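Pectate lyase (Bacillus subtilis, PDB 5AMV) cleaves polygalacturonate by calcium-dependent elimination, releasing oligosaccharides that carry an unsaturated sugar at their non-reducing ends. Local coordinates at residues N240-H243 with S248-F251; N292-G297 with N388-A393. One frame throughout, in Å; residues are numbered along the deposited sequence.

Interaction 1 (N240-H243 with S248-F251); sequences NYYH and SSIF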
loop_
_atom_site.group_PDB
_atom_site.type_symbol
_atom_site.label_atom_id
_atom_site.label_comp_id
_atom_site.label_asym_id
_atom_site.label_seq_id
_atom_site.Cartn_x
_atom_site.Cartn_y
_atom_site.Cartn_z
ATOM N N ASN A 240 -8.542 0.927 -7.583
ATOM C CA ASN A 240 -7.657 -0.192 -7.369
ATOM C C ASN A 240 -8.340 -1.346 -6.689
ATOM O O ASN A 240 -9.363 -1.134 -6.019
ATOM C CB ASN A 240 -6.416 0.229 -6.574
ATOM C CG ASN A 240 -5.674 1.374 -7.221
ATOM O OD1 ASN A 240 -5.040 1.217 -8.274
ATOM N ND2 ASN A 240 -5.747 2.542 -6.591
ATOM N N TYR A 241 -7.774 -2.548 -6.827
ATOM C CA TYR A 241 -8.378 -3.746 -6.230
ATOM C C TYR A 241 -7.364 -4.387 -5.278
ATOM O O TYR A 241 -6.375 -5.000 -5.717
ATOM C CB TYR A 241 -8.818 -4.733 -7.329
ATOM C CG TYR A 241 -9.521 -6.007 -6.857
ATOM C CD1 TYR A 241 -10.039 -6.146 -5.545
ATOM C CD2 TYR A 241 -9.710 -7.065 -7.758
ATOM C CE1 TYR A 241 -10.674 -7.305 -5.149
ATOM C CE2 TYR A 241 -10.354 -8.227 -7.361
ATOM C CZ TYR A 241 -10.852 -8.322 -6.064
ATOM O OH TYR A 241 -11.483 -9.469 -5.659
ATOM N N TYR A 242 -7.589 -4.192 -3.983
ATOM C CA TYR A 242 -6.738 -4.783 -2.959
ATOM C C TYR A 242 -7.415 -6.053 -2.477
ATOM O O TYR A 242 -8.603 -6.028 -2.080
ATOM C CB TYR A 242 -6.680 -3.811 -1.787
ATOM C CG TYR A 242 -6.105 -2.433 -2.084
ATOM C CD1 TYR A 242 -6.918 -1.370 -2.477
ATOM C CD2 TYR A 242 -4.737 -2.194 -1.917
ATOM C CE1 TYR A 242 -6.367 -0.094 -2.716
ATOM C CE2 TYR A 242 -4.197 -0.906 -2.098
ATOM C CZ TYR A 242 -5.010 0.098 -2.495
ATOM O OH TYR A 242 -4.577 1.386 -2.693
ATOM N N HIS A 243 -6.702 -7.181 -2.486
ATOM C CA HIS A 243 -7.337 -8.420 -2.024
ATOM C C HIS A 243 -6.395 -9.419 -1.388
ATOM O O HIS A 243 -5.233 -9.495 -1.778
ATOM C CB HIS A 243 -8.294 -9.067 -3.028
ATOM C CG HIS A 243 -7.639 -9.622 -4.248
ATOM N ND1 HIS A 243 -7.241 -10.940 -4.330
ATOM C CD2 HIS A 243 -7.397 -9.083 -5.467
ATOM C CE1 HIS A 243 -6.730 -11.178 -5.526
ATOM N NE2 HIS A 243 -6.831 -10.072 -6.244
ATOM N N SER A 248 -3.207 -3.204 4.539
ATOM C CA SER A 248 -3.246 -2.639 3.177
ATOM C C SER A 248 -2.505 -1.331 2.958
ATOM O O SER A 248 -1.642 -1.237 2.091
ATOM C CB SER A 248 -4.681 -2.403 2.764
ATOM O OG SER A 248 -4.733 -1.762 1.508
ATOM N N SER A 249 -2.897 -0.297 3.702
ATOM C CA SER A 249 -2.527 1.064 3.370
ATOM C C SER A 249 -2.301 1.843 4.649
ATOM O O SER A 249 -3.264 2.179 5.339
ATOM C CB SER A 249 -3.646 1.737 2.549
ATOM O OG SER A 249 -3.856 1.049 1.309
ATOM N N ILE A 250 -1.036 2.138 4.957
ATOM C CA ILE A 250 -0.738 2.963 6.142
ATOM C C ILE A 250 -0.220 4.319 5.656
ATOM O O ILE A 250 0.803 4.393 4.912
ATOM C CB ILE A 250 0.243 2.261 7.193
ATOM C CG1 ILE A 250 0.508 3.209 8.385
ATOM C CG2 ILE A 250 1.529 1.906 6.595
ATOM C CD1 ILE A 250 0.917 2.482 9.717
ATOM N N PHE A 251 -0.870 5.378 6.125
ATOM C CA PHE A 251 -0.494 6.752 5.711
ATOM C C PHE A 251 -0.042 7.478 6.964
ATOM O O PHE A 251 -0.869 7.753 7.840
ATOM C CB PHE A 251 -1.674 7.523 5.073
ATOM C CG PHE A 251 -2.329 6.830 3.889
ATOM C CD1 PHE A 251 -1.638 5.923 3.112
ATOM C CD2 PHE A 251 -3.665 7.134 3.552
ATOM C CE1 PHE A 251 -2.245 5.328 2.017
ATOM C CE2 PHE A 251 -4.280 6.551 2.418
ATOM C CZ PHE A 251 -3.573 5.631 1.666
HETATM O O HOH W 1 -5.815 2.382 -0.149
#
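Inside the right-handed parallel beta-helix of this polysaccharide lyase family 1 enzyme, the ring of Y242 meets the hydroxyls of S248 and S249, where the chain leaves strand 235-245 and starts the next strand. The direct contacts are van der Waals contacts along the CD2-CE2 bond. S248 OG comes obliquely to Y242 CD2 at 3.5 Å, and S249 OG lies farther along, 3.9 Å from Y242 CE2. With CG anti to its carbonyl carbon (chi1 -61°), Y242 brings its ring toward the serines. Rings also meet in the interior: Y273 lies nearly parallel to Y242, and F201 is tilted by about 20°.

The polar contacts satisfy buried hydroxyls. S248 OG is hydrogen-bonded to Q225 OE1, while T226 OG1 bonds to both Y242 OH and S249 OG. The backbone N of I250 is hydrogen-bonded to OD1 of the calcium ligand D227, so the start of strand 250-251 belongs to the second shell of the metal site; the serines lie beside it. A leucine in place of Y242 would probably leave T226 without its phenol partner and open a gap beside Y273 and F201. One water bridges the two segments, 2.8 Å from S249 OG and, more weakly, 3.0 Å from Y242 OH.

Interaction 2 (N292-G297 with N388-A393); sequences NNYYEG and NVINQA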
loop_
_atom_site.group_PDB
_atom_site.type_symbol
_atom_site.label_atom_id
_atom_site.label_comp_id
_atom_site.label_asym_id
_atom_site.label_seq_id
_atom_site.Cartn_x
_atom_site.Cartn_y
_atom_site.Cartn_z
ATOM N N ASN A 292 -16.673 6.485 -1.934
ATOM C CA ASN A 292 -17.068 5.489 -2.934
ATOM C C ASN A 292 -16.166 4.244 -2.984
ATOM O O ASN A 292 -15.953 3.691 -4.070
ATOM C CB ASN A 292 -17.161 6.094 -4.368
ATOM C CG ASN A 292 -18.311 7.071 -4.560
ATOM O OD1 ASN A 292 -18.326 7.798 -5.558
ATOM N ND2 ASN A 292 -19.291 7.081 -3.628
ATOM N N ASN A 293 -15.650 3.805 -1.834
ATOM C CA ASN A 293 -14.876 2.566 -1.781
ATOM C C ASN A 293 -15.792 1.449 -1.321
ATOM O O ASN A 293 -16.802 1.695 -0.642
ATOM C CB ASN A 293 -13.659 2.737 -0.858
ATOM C CG ASN A 293 -12.735 3.839 -1.313
ATOM O OD1 ASN A 293 -12.021 3.722 -2.320
ATOM N ND2 ASN A 293 -12.790 4.977 -0.622
ATOM N N TYR A 294 -15.434 0.210 -1.674
ATOM C CA TYR A 294 -16.254 -0.948 -1.378
ATOM C C TYR A 294 -15.362 -1.922 -0.599
ATOM O O TYR A 294 -14.269 -2.254 -1.075
ATOM C CB TYR A 294 -16.769 -1.620 -2.641
ATOM C CG TYR A 294 -17.607 -2.821 -2.304
ATOM C CD1 TYR A 294 -18.784 -2.687 -1.544
ATOM C CD2 TYR A 294 -17.227 -4.090 -2.746
ATOM C CE1 TYR A 294 -19.550 -3.758 -1.229
ATOM C CE2 TYR A 294 -18.014 -5.223 -2.425
ATOM C CZ TYR A 294 -19.170 -5.040 -1.660
ATOM O OH TYR A 294 -19.918 -6.142 -1.350
ATOM N N TYR A 295 -15.810 -2.314 0.589
ATOM C CA TYR A 295 -15.035 -3.205 1.467
ATOM C C TYR A 295 -15.876 -4.443 1.677
ATOM O O TYR A 295 -17.092 -4.356 2.000
ATOM C CB TYR A 295 -14.754 -2.532 2.851
ATOM C CG TYR A 295 -14.171 -1.130 2.764
ATOM C CD1 TYR A 295 -14.985 -0.052 2.435
ATOM C CD2 TYR A 295 -12.801 -0.905 2.986
ATOM C CE1 TYR A 295 -14.466 1.251 2.336
ATOM C CE2 TYR A 295 -12.271 0.408 2.866
ATOM C CZ TYR A 295 -13.123 1.452 2.554
ATOM O OH TYR A 295 -12.672 2.755 2.425
ATOM N N GLU A 296 -15.266 -5.634 1.535
ATOM C CA GLU A 296 -16.048 -6.879 1.692
ATOM C C GLU A 296 -15.155 -7.946 2.278
ATOM O O GLU A 296 -13.977 -8.049 1.924
ATOM C CB GLU A 296 -16.625 -7.379 0.359
ATOM C CG GLU A 296 -15.561 -7.400 -0.783
ATOM C CD GLU A 296 -16.053 -8.130 -2.030
ATOM O OE1 GLU A 296 -16.822 -9.125 -1.936
ATOM O OE2 GLU A 296 -15.601 -7.752 -3.111
ATOM N N GLY A 297 -15.715 -8.733 3.187
ATOM C CA GLY A 297 -14.952 -9.778 3.851
ATOM C C GLY A 297 -15.766 -10.443 4.908
ATOM O O GLY A 297 -16.982 -10.242 4.986
ATOM N N ASN A 388 -20.524 -0.476 -9.033
ATOM C CA ASN A 388 -19.582 0.320 -9.800
ATOM C C ASN A 388 -18.162 -0.181 -9.511
ATOM O O ASN A 388 -17.387 -0.423 -10.424
ATOM C CB ASN A 388 -19.695 1.832 -9.503
ATOM C CG ASN A 388 -21.006 2.442 -10.017
ATOM O OD1 ASN A 388 -21.752 1.781 -10.737
ATOM N ND2 ASN A 388 -21.288 3.678 -9.628
ATOM N N VAL A 389 -17.870 -0.409 -8.232
ATOM C CA VAL A 389 -16.506 -0.776 -7.826
ATOM C C VAL A 389 -16.149 -2.197 -8.242
ATOM O O VAL A 389 -15.060 -2.413 -8.797
ATOM C CB VAL A 389 -16.312 -0.522 -6.323
ATOM C CG1 VAL A 389 -15.041 -1.237 -5.842
ATOM C CG2 VAL A 389 -16.290 1.029 -6.097
ATOM N N ILE A 390 -17.050 -3.161 -8.005
ATOM C CA ILE A 390 -16.793 -4.529 -8.463
ATOM C C ILE A 390 -16.553 -4.561 -9.981
ATOM O O ILE A 390 -15.601 -5.173 -10.474
ATOM C CB ILE A 390 -17.912 -5.496 -8.051
ATOM C CG1 ILE A 390 -17.868 -5.734 -6.547
ATOM C CG2 ILE A 390 -17.786 -6.833 -8.796
ATOM C CD1 ILE A 390 -19.061 -6.621 -6.039
ATOM N N ASN A 391 -17.407 -3.872 -10.723
ATOM C CA ASN A 391 -17.248 -3.894 -12.161
ATOM C C ASN A 391 -15.976 -3.175 -12.665
ATOM O O ASN A 391 -15.419 -3.572 -13.678
ATOM C CB ASN A 391 -18.462 -3.237 -12.799
ATOM C CG ASN A 391 -19.712 -4.107 -12.720
ATOM O OD1 ASN A 391 -19.632 -5.327 -12.591
ATOM N ND2 ASN A 391 -20.878 -3.473 -12.817
ATOM N N GLN A 392 -15.558 -2.098 -11.990
ATOM C CA GLN A 392 -14.536 -1.208 -12.582
ATOM C C GLN A 392 -13.145 -1.215 -11.931
ATOM O O GLN A 392 -12.192 -0.691 -12.507
ATOM C CB GLN A 392 -15.065 0.230 -12.593
ATOM C CG GLN A 392 -16.389 0.361 -13.433
ATOM C CD GLN A 392 -17.222 1.621 -13.147
ATOM O OE1 GLN A 392 -16.690 2.675 -12.851
ATOM N NE2 GLN A 392 -18.546 1.494 -13.241
ATOM N N ALA A 393 -13.050 -1.699 -10.695
ATOM C CA ALA A 393 -11.778 -1.582 -9.963
ATOM C C ALA A 393 -10.779 -2.682 -10.279
ATOM O O ALA A 393 -11.103 -3.860 -10.368
ATOM C CB ALA A 393 -12.022 -1.528 -8.449
#
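Y294 meets V389 and I390 on the outside of the beta-helix, where the last turn of helix 382-392 lies against strand 287-296. The tyrosine starts at V389: its CB is 3.7 Å from V389 CG1 and 3.9 Å from V389 CB. CG stands anti to the backbone N (chi1 180°), which carries the ring along the helix surface to I390. There CD2 of Y294 is 4.2 Å from I390 CG1, and CE2 reaches I390 CD1 at 4.0 Å, the extended isoleucine lying obliquely to the ring. The Y294 side chain also touches K386 of the same helix, and at the tip OH is hydrogen-bonded to D326 OD2 of strand 317-326.

V389 works in two directions. While CG1 packs on the tyrosine, CG2 closes on the backbone O of N292 at 3.4 Å. N292 sits in a left-handed helical conformation at the break within strand 287-296, its side chain fixed by bonds from OD1 to D380 N and from ND2 to N322 O.

The contact is mostly apolar, with no hydrogen bond between the segments. Neighbouring strands frame it: R272 of strand 266-274 touches both V389 and I390, and V324 of strand 317-326 meets Y294, so helix 382-392 lies over the outer surface of successive coils.

How the interactions relate
Interaction 1 is deep in the core, its centre about 5 Å from that of the chain; interaction 2 lies about 17 Å out, buried beneath a helix with partly exposed residues. Interaction 1 joins strand 235-245 to strand 247-251 of a second parallel sheet, interaction 2 joins 287-296 to a helix, and strand 266-274 runs between 235-245 and 287-296. Their chemistry differs accordingly: serine hydroxyls, a water and a ring in the first, with side chains about 5 Å from those of the calcium ligand D227 and of R279, the probable active-site arginine; valine and isoleucine carbons against a tyrosine, away from the annotated sites, in the second. They also touch directly, A393 CB lying 3.6 Å from N240 O.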